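Local coordinates for protein dextranase (Pseudarthrobacter oxydans, PDB 6NZS) that catalyses the endohydrolysis of alpha-1,6-glucosidic linkages within dextran chains, as a member of glycosyl hydrolase family 49, at residues A[370-375]-A[392-397]; A[414-419]-A[474-479]; A[421-426]-A[469-474]; A[494-499]-A[531-536]. All blocks are in the same frame, centred on the assembly; numbering follows the deposited sequence.

Interaction 1: residues A[370-375]-A[392-397]; sequences GIELYK and KMYHSD
Glu372 and His395 meet where two successive coils of the parallel beta-solenoid lie side by side, joined by a straight histidine-carboxylate hydrogen bond. His395 NE2 donates to Glu372 OE2 over 2.8 Å at an N-H...O angle of 165°; OE2 accepts on its anti lone pair and lies close to the imidazole plane. Carboxylate and imidazole are nearly coplanar, 22° apart. Glutamate suits this place because its chain runs extended, with CG opposite the backbone N (chi1 -178°), and carries the acceptor across to the next coil. The imidazole is also covered on a face: Tyr374 CA sits 4.0 Å from the ring centroid in a CH-pi contact, and Tyr374 CD2 lies over a face too. Tyr394 brings its ring edge to Glu372 OE2, with CD2 3.5 Å away. The other oxygen, OE1, stays short of a salt bridge with Lys392; instead, a water donates to OE1 and accepts from Lys392 NZ, whose direct partner is Asp369. Behind these side chains, Lys392 N donates to Ile371 O over 3.1 Å. Farther along the coils, backbone atoms are tied through water: one molecule donates to Leu373 O at 2.6 Å and to Lys392 O at 2.8 Å, and accepts from Tyr394 N.

Interaction 2: residues A[414-419]-A[474-479]; sequences IQWGWT and MRFENI
The backbones of Ile414 to Trp416 and Met474 to Phe476 face each other across the solenoid core without hydrogen bonding, the CA atoms of Ile414 and Phe476 standing 9.8 Å apart. Met474 sets its terminal methyl on a face of the Trp416 indole, CE lying 3.4 Å from Trp416 CD2 and 3.6 Å from the centroid of the five-membered ring, a CH-pi contact. The sulfur stands farther above the same ring, 5.0 Å from SD to that centroid, which makes this a Met-aromatic pair. The flexible thioether suits the place because its bend at chi3 (-62°) turns the methyl onto the flat indole. Trp416 CZ3 then comes within 4.0 Å of Phe476 CZ, the two rings near parallel but slid so far apart that they scarcely overlap. Beyond them, Ile414 passes alongside Phe476, its CG2 branch 3.8 Å from Phe476 CE2, and meets Ile479 tip to tip through the two CD1 methyls. With an alanine at Trp416, the Met474 methyl would probably lose the surface it rests on and a gap would open beside Phe476. Every touching group is buried and no polar bond crosses, so cohesion rests on dispersion and the hydrophobic effect, as expected inside a beta-solenoid.

Interaction 3: residues A[421-426]-A[469-474]; sequences RNIDNV and TTVKNM
Three flat polar groups, the Asp424 carboxylate and the Asn473 and Asn422 amides, bond across this pair of strands. Asn473 ND2 donates to Asp424 OD1 at 2.9 Å; the acceptor lies in the amide plane, whereas the donor arrives on the syn side of the carboxylate, 32° out of its plane. At the other carboxylate oxygen, Lys472 CE comes to 3.5 Å from Asp424 OD2, with the ammonium nearby but beyond salt-bridge range. The Asn422 amide works through its oxygen: Thr470 N donates to OD1 over 3.0 Å, tilted 20° from the carbonyl plane, and thus the side chain receives an N-H just ahead of the Ile423 main-chain bonds. An asparagine suits that edge because CG, set beside its own backbone N (chi1 -76°), holds out an amide oxygen as a stand-in for a peptide carbonyl.

The axes of segments 423-426 and 469-474 run parallel and approach to 4.7 Å. The parallel pattern holds for Ile423 N to Thr470 O and Lys472 N to Ile423 O at 2.8 Å. At Asn425 and Asn473, both left-handed, a conformation asparagine tolerates well, the Asn425 N-H makes only weak bonds; pairing resumes with Val426 N to Asn473 O. Ile423, Val426, Val471 and Met474 share the inward face; Ile423 CG2 lies 3.8 Å from Met474 SD, and Val426 CB touches Met474 CG. Met474 and Val471 also meet Trp416. Arg421 makes a cation-pi contact with Tyr394 and donates through NH2 to Gly417 O. Strand 423-435 lies between strands 398-407 and 469-482, and the latter pairs in turn with strand 495-507.

Interaction 4: residues A[494-499]-A[531-536]; sequences LSDTEN and EKVTIG
Asp496 OD1 accepts the backbone N-H of Thr534 over 2.9 Å, nearly straight at 167°, with the nitrogen above the carboxylate plane. The side chain thus takes a peptide N-H ahead of the main-chain pairing, and aspartate fits because CG, lying beside its own backbone N (chi1 -76°), puts the carboxylate across from the Thr534 nitrogen. Val533, just before it, packs its branches on Ser495, CG2 reaching 3.6 Å from Ser495 O, and its buried apolar bulk covers the backbone of Ser495. Main chain follows: Thr497 N donates to Thr534 O, and Gly536 N to Thr497 O, both at 2.9 Å. Glycine suits the last position, since a beta carbon would press tightly against Glu498 CG. Thr534 OG1 is tied on by two waters, one donating to Asp496 OD2 and another, 2.6 Å from OG1, donating to Glu498 OE2. An alanine in place of Asp496 would probably leave the Thr534 N-H without its acceptor and break the water link to Thr534 OG1. A single bridge, Thr497 with Ile535, joins a loop to a strand running in nearly the same direction, as happens when successive coils of a parallel beta-helix stack and one of them is locally irregular.

The four contacts occupy one stretch of the solenoid, coil after coil. Interactions 1 and 2, with centres about 10 Å apart, are joined by a probable hydrogen bond from Met393 N to Gln415 O. Interaction 3 touches interaction 1 through Ser396 OG and Asp424 N, 2.9 Å apart, and it shares Met474 with interaction 2, so that one strand serves both the sheet and the core. Interactions 3 and 4 meet where Val471 N lies 2.8 Å from Asp496 O. Asn422 and Asp496 play matching parts in those two, each accepting a backbone N-H from the next coil. Interactions 1 and 4 do not touch, their centres being about 20 Å apart.

Interaction 1: residues A[370-375]-A[392-397]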
loop_
_atom_site.group_PDB
_atom_site.type_symbol
_atom_site.label_atom_id
_atom_site.label_comp_id
_atom_site.label_asym_id
_atom_site.label_seq_id
_atom_site.Cartn_x
_atom_site.Cartn_y
_atom_site.Cartn_z
ATOM N N GLY A 370 5.090 2.468 0.660
ATOM C CA GLY A 370 4.782 1.536 -0.404
ATOM C C GLY A 370 5.903 1.424 -1.421
ATOM O O GLY A 370 7.079 1.661 -1.114
ATOM N N ILE A 371 5.575 1.133 -2.626
ATOM C CA ILE A 371 6.609 0.691 -3.553
ATOM C C ILE A 371 7.191 1.868 -4.319
ATOM O O ILE A 371 6.518 2.857 -4.623
ATOM C CB ILE A 371 6.062 -0.410 -4.484
ATOM C CG1 ILE A 371 7.212 -1.194 -5.144
ATOM C CG2 ILE A 371 5.117 0.192 -5.519
ATOM C CD1 ILE A 371 6.788 -2.511 -5.746
ATOM N N GLU A 372 8.473 1.740 -4.645
ATOM C CA GLU A 372 9.154 2.615 -5.586
ATOM C C GLU A 372 9.501 1.772 -6.808
ATOM O O GLU A 372 10.290 0.823 -6.711
ATOM C CB GLU A 372 10.415 3.203 -4.948
ATOM C CG GLU A 372 11.178 4.185 -5.847
ATOM C CD GLU A 372 12.335 4.874 -5.136
ATOM O OE1 GLU A 372 12.346 4.901 -3.883
ATOM O OE2 GLU A 372 13.235 5.391 -5.844
ATOM N N LEU A 373 8.885 2.093 -7.943
ATOM C CA LEU A 373 9.153 1.396 -9.195
ATOM C C LEU A 373 10.272 2.125 -9.930
ATOM O O LEU A 373 10.173 3.328 -10.190
ATOM C CB LEU A 373 7.891 1.316 -10.054
ATOM C CG LEU A 373 6.758 0.511 -9.405
ATOM C CD1 LEU A 373 5.446 0.840 -10.080
ATOM C CD2 LEU A 373 7.045 -0.971 -9.522
ATOM N N TYR A 374 11.338 1.396 -10.244
ATOM C CA TYR A 374 12.500 1.991 -10.884
ATOM C C TYR A 374 12.271 2.118 -12.394
ATOM O O TYR A 374 11.284 1.622 -12.941
ATOM C CB TYR A 374 13.771 1.243 -10.456
ATOM C CG TYR A 374 14.025 1.507 -8.982
ATOM C CD1 TYR A 374 13.319 0.813 -7.989
ATOM C CD2 TYR A 374 14.898 2.503 -8.571
ATOM C CE1 TYR A 374 13.511 1.090 -6.631
ATOM C CE2 TYR A 374 15.098 2.782 -7.215
ATOM C CZ TYR A 374 14.398 2.072 -6.254
ATOM O OH TYR A 374 14.598 2.357 -4.915
ATOM N N LYS A 375 13.175 2.829 -13.067
ATOM C CA LYS A 375 12.934 3.199 -14.458
ATOM C C LYS A 375 12.583 1.980 -15.306
ATOM O O LYS A 375 13.234 0.936 -15.223
ATOM C CB LYS A 375 14.175 3.886 -15.036
ATOM C CG LYS A 375 13.977 4.333 -16.476
ATOM C CD LYS A 375 15.198 5.052 -17.025
ATOM C CE LYS A 375 14.959 5.473 -18.463
ATOM N NZ LYS A 375 16.062 6.337 -18.971
ATOM N N LYS A 392 5.551 5.838 -4.853
ATOM C CA LYS A 392 6.699 6.731 -4.978
ATOM C C LYS A 392 7.063 6.793 -6.455
ATOM O O LYS A 392 7.717 5.893 -6.992
ATOM C CB LYS A 392 7.835 6.231 -4.096
ATOM C CG LYS A 392 7.514 6.418 -2.607
ATOM C CD LYS A 392 8.176 5.366 -1.724
ATOM C CE LYS A 392 9.669 5.618 -1.584
ATOM N NZ LYS A 392 10.285 4.852 -0.454
ATOM N N MET A 393 6.619 7.863 -7.106
ATOM C CA MET A 393 6.719 8.016 -8.556
ATOM C C MET A 393 7.967 8.846 -8.835
ATOM O O MET A 393 7.913 10.053 -9.073
ATOM C CB MET A 393 5.451 8.671 -9.103
ATOM C CG MET A 393 4.156 7.979 -8.668
ATOM S SD MET A 393 4.135 6.195 -8.946
ATOM C CE MET A 393 4.321 6.109 -10.731
ATOM N N TYR A 394 9.115 8.172 -8.791
ATOM C CA TYR A 394 10.402 8.846 -8.819
ATOM C C TYR A 394 11.192 8.573 -10.089
ATOM O O TYR A 394 12.341 9.021 -10.182
ATOM C CB TYR A 394 11.262 8.410 -7.621
ATOM C CG TYR A 394 10.727 8.769 -6.238
ATOM C CD1 TYR A 394 9.645 9.636 -6.073
ATOM C CD2 TYR A 394 11.317 8.233 -5.104
ATOM C CE1 TYR A 394 9.168 9.955 -4.799
ATOM C CE2 TYR A 394 10.857 8.545 -3.837
ATOM C CZ TYR A 394 9.784 9.409 -3.688
ATOM O OH TYR A 394 9.332 9.698 -2.409
ATOM N N HIS A 395 10.630 7.847 -11.056
ATOM C CA HIS A 395 11.428 7.358 -12.174
ATOM C C HIS A 395 10.645 7.401 -13.477
ATOM O O HIS A 395 9.420 7.277 -13.497
ATOM C CB HIS A 395 11.914 5.927 -11.914
ATOM C CG HIS A 395 12.706 5.796 -10.655
ATOM N ND1 HIS A 395 14.058 6.066 -10.591
ATOM C CD2 HIS A 395 12.322 5.483 -9.396
ATOM C CE1 HIS A 395 14.473 5.901 -9.347
ATOM N NE2 HIS A 395 13.439 5.552 -8.601
ATOM N N SER A 396 11.387 7.525 -14.575
ATOM C CA SER A 396 10.797 7.556 -15.902
ATOM C C SER A 396 10.299 6.175 -16.325
ATOM O O SER A 396 10.724 5.134 -15.811
ATOM C CB SER A 396 11.838 8.028 -16.919
ATOM O OG SER A 396 12.258 9.349 -16.611
ATOM N N ASP A 397 9.372 6.178 -17.281
ATOM C CA ASP A 397 8.952 4.957 -17.970
ATOM C C ASP A 397 8.339 3.945 -17.001
ATOM O O ASP A 397 8.678 2.759 -16.999
ATOM C CB ASP A 397 10.103 4.343 -18.784
ATOM C CG ASP A 397 10.657 5.295 -19.833
ATOM O OD1 ASP A 397 9.876 6.074 -20.420
ATOM O OD2 ASP A 397 11.886 5.251 -20.079
HETATM O O HOH W 1 9.733 1.812 -0.095
HETATM O O HOH W 2 6.220 3.336 -7.643
HETATM O O HOH W 3 12.519 3.107 -1.649
HETATM O O HOH W 4 8.493 5.206 -9.565
#

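Interaction 2: residues A[414-419]-A[474-479]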
loop_
_atom_site.group_PDB
_atom_site.type_symbol
_atom_site.label_atom_id
_atom_site.label_comp_id
_atom_site.label_asym_id
_atom_site.label_seq_id
_atom_site.Cartn_x
_atom_site.Cartn_y
_atom_site.Cartn_z
ATOM N N ILE A 414 0.088 9.538 -3.565
ATOM C CA ILE A 414 1.075 9.577 -4.643
ATOM C C ILE A 414 2.100 10.669 -4.341
ATOM O O ILE A 414 1.730 11.797 -4.004
ATOM C CB ILE A 414 0.369 9.858 -5.977
ATOM C CG1 ILE A 414 -0.428 8.631 -6.423
ATOM C CG2 ILE A 414 1.374 10.292 -7.044
ATOM C CD1 ILE A 414 -1.627 8.959 -7.309
ATOM N N GLN A 415 3.394 10.347 -4.486
ATOM C CA GLN A 415 4.488 11.268 -4.174
ATOM C C GLN A 415 5.471 11.323 -5.339
ATOM O O GLN A 415 5.906 10.278 -5.824
ATOM C CB GLN A 415 5.240 10.746 -2.947
ATOM C CG GLN A 415 6.440 11.596 -2.517
ATOM C CD GLN A 415 6.013 12.963 -2.050
ATOM O OE1 GLN A 415 6.217 13.963 -2.733
ATOM N NE2 GLN A 415 5.382 13.013 -0.876
ATOM N N TRP A 416 5.858 12.535 -5.756
ATOM C CA TRP A 416 6.990 12.686 -6.671
ATOM C C TRP A 416 7.967 13.773 -6.238
ATOM O O TRP A 416 8.912 14.072 -6.983
ATOM C CB TRP A 416 6.560 12.858 -8.140
ATOM C CG TRP A 416 5.895 14.157 -8.494
ATOM C CD1 TRP A 416 6.504 15.345 -8.807
ATOM C CD2 TRP A 416 4.483 14.390 -8.607
ATOM N NE1 TRP A 416 5.554 16.297 -9.103
ATOM C CE2 TRP A 416 4.308 15.738 -8.986
ATOM C CE3 TRP A 416 3.351 13.583 -8.441
ATOM C CZ2 TRP A 416 3.046 16.300 -9.194
ATOM C CZ3 TRP A 416 2.094 14.147 -8.636
ATOM C CH2 TRP A 416 1.955 15.493 -9.005
ATOM N N GLY A 417 7.789 14.346 -5.048
ATOM C CA GLY A 417 8.668 15.388 -4.549
ATOM C C GLY A 417 9.811 14.891 -3.685
ATOM O O GLY A 417 10.411 13.847 -3.978
ATOM N N TRP A 418 10.109 15.650 -2.619
ATOM C CA TRP A 418 11.201 15.436 -1.659
ATOM C C TRP A 418 12.571 15.893 -2.160
ATOM O O TRP A 418 13.402 16.325 -1.356
ATOM C CB TRP A 418 11.296 13.997 -1.141
ATOM C CG TRP A 418 10.154 13.514 -0.268
ATOM C CD1 TRP A 418 9.331 12.448 -0.521
ATOM C CD2 TRP A 418 9.757 14.033 1.015
ATOM N NE1 TRP A 418 8.433 12.290 0.510
ATOM C CE2 TRP A 418 8.670 13.248 1.462
ATOM C CE3 TRP A 418 10.199 15.098 1.814
ATOM C CZ2 TRP A 418 8.030 13.479 2.679
ATOM C CZ3 TRP A 418 9.561 15.324 3.030
ATOM C CH2 TRP A 418 8.479 14.523 3.444
ATOM N N THR A 419 12.848 15.736 -3.451
ATOM C CA THR A 419 14.080 16.230 -4.062
ATOM C C THR A 419 13.748 16.648 -5.484
ATOM O O THR A 419 12.739 16.202 -6.043
ATOM C CB THR A 419 15.188 15.156 -4.116
ATOM O OG1 THR A 419 14.863 14.146 -5.084
ATOM C CG2 THR A 419 15.440 14.493 -2.780
ATOM N N MET A 474 3.436 13.034 -16.951
ATOM C CA MET A 474 2.899 12.089 -15.982
ATOM C C MET A 474 1.388 12.177 -16.060
ATOM O O MET A 474 0.821 13.269 -15.929
ATOM C CB MET A 474 3.381 12.416 -14.570
ATOM C CG MET A 474 4.885 12.540 -14.460
ATOM S SD MET A 474 5.478 12.118 -12.815
ATOM C CE MET A 474 4.669 13.372 -11.847
ATOM N N ARG A 475 0.745 11.040 -16.290
ATOM C CA ARG A 475 -0.701 10.965 -16.437
ATOM C C ARG A 475 -1.274 10.030 -15.384
ATOM O O ARG A 475 -0.826 8.886 -15.243
ATOM C CB ARG A 475 -1.087 10.468 -17.835
ATOM C CG ARG A 475 -2.592 10.423 -18.083
ATOM C CD ARG A 475 -2.887 10.160 -19.557
ATOM N NE ARG A 475 -4.316 10.186 -19.862
ATOM C CZ ARG A 475 -4.950 11.220 -20.407
ATOM N NH1 ARG A 475 -4.283 12.326 -20.713
ATOM N NH2 ARG A 475 -6.257 11.148 -20.651
ATOM N N PHE A 476 -2.258 10.525 -14.643
ATOM C CA PHE A 476 -2.963 9.754 -13.624
ATOM C C PHE A 476 -4.423 9.747 -14.048
ATOM O O PHE A 476 -5.072 10.797 -14.035
ATOM C CB PHE A 476 -2.822 10.423 -12.256
ATOM C CG PHE A 476 -1.402 10.632 -11.825
ATOM C CD1 PHE A 476 -0.728 11.795 -12.147
ATOM C CD2 PHE A 476 -0.737 9.663 -11.096
ATOM C CE1 PHE A 476 0.591 11.991 -11.753
ATOM C CE2 PHE A 476 0.574 9.844 -10.707
ATOM C CZ PHE A 476 1.245 11.002 -11.029
ATOM N N GLU A 477 -4.946 8.586 -14.427
ATOM C CA GLU A 477 -6.310 8.494 -14.940
ATOM C C GLU A 477 -7.112 7.522 -14.094
ATOM O O GLU A 477 -6.742 6.347 -13.980
ATOM C CB GLU A 477 -6.341 8.069 -16.411
ATOM C CG GLU A 477 -7.760 7.912 -16.930
ATOM C CD GLU A 477 -7.875 7.985 -18.439
ATOM O OE1 GLU A 477 -6.854 8.241 -19.109
ATOM O OE2 GLU A 477 -9.001 7.792 -18.946
ATOM N N ASN A 478 -8.225 8.017 -13.537
ATOM C CA ASN A 478 -9.126 7.297 -12.643
ATOM C C ASN A 478 -8.483 7.120 -11.275
ATOM O O ASN A 478 -7.747 6.159 -11.042
ATOM C CB ASN A 478 -9.617 5.969 -13.240
ATOM C CG ASN A 478 -10.275 6.151 -14.586
ATOM O OD1 ASN A 478 -10.862 7.195 -14.864
ATOM N ND2 ASN A 478 -10.171 5.139 -15.435
ATOM N N ILE A 479 -8.735 8.068 -10.380
ATOM C CA ILE A 479 -8.346 7.963 -8.979
ATOM C C ILE A 479 -9.630 8.145 -8.190
ATOM O O ILE A 479 -10.119 9.271 -8.025
ATOM C CB ILE A 479 -7.298 8.997 -8.565
ATOM C CG1 ILE A 479 -6.074 8.976 -9.490
ATOM C CG2 ILE A 479 -6.885 8.732 -7.118
ATOM C CD1 ILE A 479 -5.081 10.102 -9.190
#

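Interaction 3: residues A[421-426]-A[469-474]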
loop_
_atom_site.group_PDB
_atom_site.type_symbol
_atom_site.label_atom_id
_atom_site.label_comp_id
_atom_site.label_asym_id
_atom_site.label_seq_id
_atom_site.Cartn_x
_atom_site.Cartn_y
_atom_site.Cartn_z
ATOM N N ARG A 421 13.938 16.100 -9.350
ATOM C CA ARG A 421 13.996 14.833 -10.067
ATOM C C ARG A 421 13.897 15.079 -11.565
ATOM O O ARG A 421 13.364 16.097 -12.012
ATOM C CB ARG A 421 12.870 13.878 -9.629
ATOM C CG ARG A 421 12.939 13.494 -8.167
ATOM C CD ARG A 421 11.791 12.564 -7.758
ATOM N NE ARG A 421 11.684 12.453 -6.304
ATOM C CZ ARG A 421 12.461 11.683 -5.548
ATOM N NH1 ARG A 421 13.416 10.934 -6.102
ATOM N NH2 ARG A 421 12.289 11.658 -4.234
ATOM N N ASN A 422 14.423 14.117 -12.334
ATOM C CA ASN A 422 14.256 14.055 -13.784
ATOM C C ASN A 422 13.363 12.855 -14.083
ATOM O O ASN A 422 13.786 11.705 -13.918
ATOM C CB ASN A 422 15.610 13.914 -14.477
ATOM C CG ASN A 422 16.379 15.214 -14.510
ATOM O OD1 ASN A 422 15.831 16.268 -14.816
ATOM N ND2 ASN A 422 17.670 15.145 -14.190
ATOM N N ILE A 423 12.127 13.125 -14.507
ATOM C CA ILE A 423 11.122 12.094 -14.739
ATOM C C ILE A 423 10.396 12.399 -16.039
ATOM O O ILE A 423 10.013 13.547 -16.290
ATOM C CB ILE A 423 10.094 12.047 -13.590
ATOM C CG1 ILE A 423 10.779 11.739 -12.263
ATOM C CG2 ILE A 423 9.006 11.027 -13.897
ATOM C CD1 ILE A 423 9.853 11.890 -11.064
ATOM N N ASP A 424 10.165 11.359 -16.842
ATOM C CA ASP A 424 9.409 11.463 -18.083
ATOM C C ASP A 424 8.623 10.171 -18.277
ATOM O O ASP A 424 9.142 9.084 -18.016
ATOM C CB ASP A 424 10.395 11.663 -19.248
ATOM C CG ASP A 424 9.728 12.056 -20.568
ATOM O OD1 ASP A 424 8.506 12.265 -20.653
ATOM O OD2 ASP A 424 10.482 12.168 -21.563
ATOM N N ASN A 425 7.370 10.298 -18.718
ATOM C CA ASN A 425 6.580 9.173 -19.221
ATOM C C ASN A 425 6.118 8.239 -18.108
ATOM O O ASN A 425 6.566 7.092 -18.008
ATOM C CB ASN A 425 7.315 8.401 -20.330
ATOM C CG ASN A 425 6.463 7.303 -20.941
ATOM O OD1 ASN A 425 5.258 7.470 -21.130
ATOM N ND2 ASN A 425 7.084 6.166 -21.238
ATOM N N VAL A 426 5.193 8.719 -17.286
ATOM C CA VAL A 426 4.626 7.948 -16.186
ATOM C C VAL A 426 3.122 7.847 -16.408
ATOM O O VAL A 426 2.470 8.851 -16.723
ATOM C CB VAL A 426 4.945 8.617 -14.840
ATOM C CG1 VAL A 426 4.174 7.957 -13.713
ATOM C CG2 VAL A 426 6.444 8.560 -14.571
ATOM N N THR A 469 16.370 20.531 -13.588
ATOM C CA THR A 469 15.734 19.224 -13.602
ATOM C C THR A 469 14.288 19.400 -14.052
ATOM O O THR A 469 13.712 20.483 -13.917
ATOM C CB THR A 469 15.781 18.565 -12.214
ATOM O OG1 THR A 469 15.079 19.381 -11.267
ATOM C CG2 THR A 469 17.226 18.395 -11.747
ATOM N N THR A 470 13.713 18.331 -14.612
ATOM C CA THR A 470 12.366 18.394 -15.169
ATOM C C THR A 470 11.582 17.135 -14.829
ATOM O O THR A 470 12.054 16.020 -15.070
ATOM C CB THR A 470 12.407 18.573 -16.690
ATOM O OG1 THR A 470 13.175 19.739 -17.004
ATOM C CG2 THR A 470 11.010 18.760 -17.237
ATOM N N VAL A 471 10.383 17.330 -14.282
ATOM C CA VAL A 471 9.382 16.283 -14.104
ATOM C C VAL A 471 8.294 16.543 -15.139
ATOM O O VAL A 471 7.657 17.605 -15.117
ATOM C CB VAL A 471 8.813 16.316 -12.677
ATOM C CG1 VAL A 471 7.615 15.383 -12.546
ATOM C CG2 VAL A 471 9.904 15.968 -11.676
ATOM N N LYS A 472 8.076 15.594 -16.051
ATOM C CA LYS A 472 7.149 15.866 -17.142
ATOM C C LYS A 472 6.424 14.609 -17.608
ATOM O O LYS A 472 6.883 13.480 -17.412
ATOM C CB LYS A 472 7.857 16.542 -18.325
ATOM C CG LYS A 472 8.928 15.681 -18.965
ATOM C CD LYS A 472 9.598 16.427 -20.110
ATOM C CE LYS A 472 10.608 15.538 -20.807
ATOM N NZ LYS A 472 11.368 16.307 -21.830
ATOM N N ASN A 473 5.276 14.834 -18.252
ATOM C CA ASN A 473 4.554 13.781 -18.957
ATOM C C ASN A 473 4.145 12.657 -18.009
ATOM O O ASN A 473 4.458 11.486 -18.216
ATOM C CB ASN A 473 5.360 13.263 -20.150
ATOM C CG ASN A 473 5.612 14.339 -21.184
ATOM O OD1 ASN A 473 4.734 15.154 -21.473
ATOM N ND2 ASN A 473 6.820 14.357 -21.739
ATOM N N MET A 474 3.436 13.034 -16.951
ATOM C CA MET A 474 2.899 12.089 -15.982
ATOM C C MET A 474 1.388 12.177 -16.060
ATOM O O MET A 474 0.821 13.269 -15.929
ATOM C CB MET A 474 3.381 12.416 -14.570
ATOM C CG MET A 474 4.885 12.540 -14.460
ATOM S SD MET A 474 5.478 12.118 -12.815
ATOM C CE MET A 474 4.669 13.372 -11.847
#

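Interaction 4: residues A[494-499]-A[531-536]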
loop_
_atom_site.group_PDB
_atom_site.type_symbol
_atom_site.label_atom_id
_atom_site.label_comp_id
_atom_site.label_asym_id
_atom_site.label_seq_id
_atom_site.Cartn_x
_atom_site.Cartn_y
_atom_site.Cartn_z
ATOM N N LEU A 494 9.926 21.251 -7.079
ATOM C CA LEU A 494 11.368 21.296 -6.899
ATOM C C LEU A 494 12.109 21.166 -8.219
ATOM O O LEU A 494 13.345 21.214 -8.232
ATOM C CB LEU A 494 11.819 20.204 -5.926
ATOM C CG LEU A 494 11.204 20.280 -4.522
ATOM C CD1 LEU A 494 11.585 19.047 -3.712
ATOM C CD2 LEU A 494 11.642 21.557 -3.813
ATOM N N SER A 495 11.374 21.020 -9.318
ATOM C CA SER A 495 11.908 20.881 -10.661
ATOM C C SER A 495 10.953 21.593 -11.604
ATOM O O SER A 495 9.793 21.839 -11.260
ATOM C CB SER A 495 11.977 19.399 -11.071
ATOM O OG SER A 495 12.732 18.618 -10.156
ATOM N N ASP A 496 11.446 21.953 -12.792
ATOM C CA ASP A 496 10.529 22.321 -13.863
ATOM C C ASP A 496 9.495 21.213 -14.008
ATOM O O ASP A 496 9.829 20.026 -13.943
ATOM C CB ASP A 496 11.280 22.485 -15.187
ATOM C CG ASP A 496 12.073 23.782 -15.263
ATOM O OD1 ASP A 496 12.075 24.585 -14.303
ATOM O OD2 ASP A 496 12.729 23.988 -16.308
ATOM N N THR A 497 8.231 21.599 -14.178
ATOM C CA THR A 497 7.121 20.655 -14.129
ATOM C C THR A 497 6.218 20.892 -15.329
ATOM O O THR A 497 5.695 21.998 -15.504
ATOM C CB THR A 497 6.343 20.838 -12.823
ATOM O OG1 THR A 497 7.210 20.570 -11.716
ATOM C CG2 THR A 497 5.165 19.876 -12.769
ATOM N N GLU A 498 6.041 19.862 -16.164
ATOM C CA GLU A 498 5.338 20.025 -17.429
ATOM C C GLU A 498 4.410 18.854 -17.717
ATOM O O GLU A 498 4.748 17.695 -17.459
ATOM C CB GLU A 498 6.327 20.170 -18.596
ATOM C CG GLU A 498 7.190 21.407 -18.499
ATOM C CD GLU A 498 8.444 21.312 -19.337
ATOM O OE1 GLU A 498 8.468 20.500 -20.283
ATOM O OE2 GLU A 498 9.404 22.055 -19.040
ATOM N N ASN A 499 3.246 19.174 -18.275
ATOM C CA ASN A 499 2.296 18.193 -18.795
ATOM C C ASN A 499 1.987 17.085 -17.786
ATOM O O ASN A 499 2.211 15.895 -18.021
ATOM C CB ASN A 499 2.733 17.628 -20.151
ATOM C CG ASN A 499 1.590 16.978 -20.890
ATOM O OD1 ASN A 499 0.449 17.417 -20.787
ATOM N ND2 ASN A 499 1.883 15.913 -21.632
ATOM N N GLU A 531 16.608 31.513 -8.728
ATOM C CA GLU A 531 15.981 31.202 -10.006
ATOM C C GLU A 531 14.835 30.226 -9.773
ATOM O O GLU A 531 15.037 29.155 -9.190
ATOM C CB GLU A 531 17.004 30.592 -10.958
ATOM C CG GLU A 531 16.434 30.253 -12.329
ATOM C CD GLU A 531 17.431 29.546 -13.222
ATOM O OE1 GLU A 531 18.618 29.451 -12.841
ATOM O OE2 GLU A 531 17.023 29.081 -14.310
ATOM N N LYS A 532 13.641 30.594 -10.234
ATOM C CA LYS A 532 12.449 29.784 -10.019
ATOM C C LYS A 532 12.360 28.672 -11.053
ATOM O O LYS A 532 12.671 28.869 -12.230
ATOM C CB LYS A 532 11.195 30.651 -10.156
ATOM C CG LYS A 532 10.751 31.342 -8.886
ATOM C CD LYS A 532 9.266 31.647 -8.908
ATOM C CE LYS A 532 8.976 32.923 -8.147
ATOM N NZ LYS A 532 7.526 33.087 -7.881
ATOM N N VAL A 533 11.913 27.494 -10.610
ATOM C CA VAL A 533 11.476 26.495 -11.575
ATOM C C VAL A 533 10.250 27.024 -12.313
ATOM O O VAL A 533 9.554 27.940 -11.858
ATOM C CB VAL A 533 11.172 25.129 -10.937
ATOM C CG1 VAL A 533 12.368 24.630 -10.154
ATOM C CG2 VAL A 533 9.928 25.214 -10.044
ATOM N N THR A 534 9.985 26.435 -13.472
ATOM C CA THR A 534 8.844 26.807 -14.289
ATOM C C THR A 534 7.820 25.680 -14.291
ATOM O O THR A 534 8.169 24.496 -14.231
ATOM C CB THR A 534 9.280 27.109 -15.724
ATOM O OG1 THR A 534 9.791 25.917 -16.326
ATOM C CG2 THR A 534 10.369 28.172 -15.731
ATOM N N ILE A 535 6.548 26.059 -14.330
ATOM C CA ILE A 535 5.464 25.134 -14.629
ATOM C C ILE A 535 4.979 25.446 -16.033
ATOM O O ILE A 535 4.767 26.618 -16.378
ATOM C CB ILE A 535 4.320 25.235 -13.607
ATOM C CG1 ILE A 535 4.865 25.008 -12.203
ATOM C CG2 ILE A 535 3.239 24.219 -13.939
ATOM C CD1 ILE A 535 3.881 25.336 -11.131
ATOM N N GLY A 536 4.847 24.408 -16.849
ATOM C CA GLY A 536 4.478 24.608 -18.235
ATOM C C GLY A 536 3.172 25.365 -18.385
ATOM O O GLY A 536 2.329 25.410 -17.483
HETATM O O HOH W 5 11.920 26.004 -18.227
HETATM O O HOH W 6 8.179 24.363 -17.675
#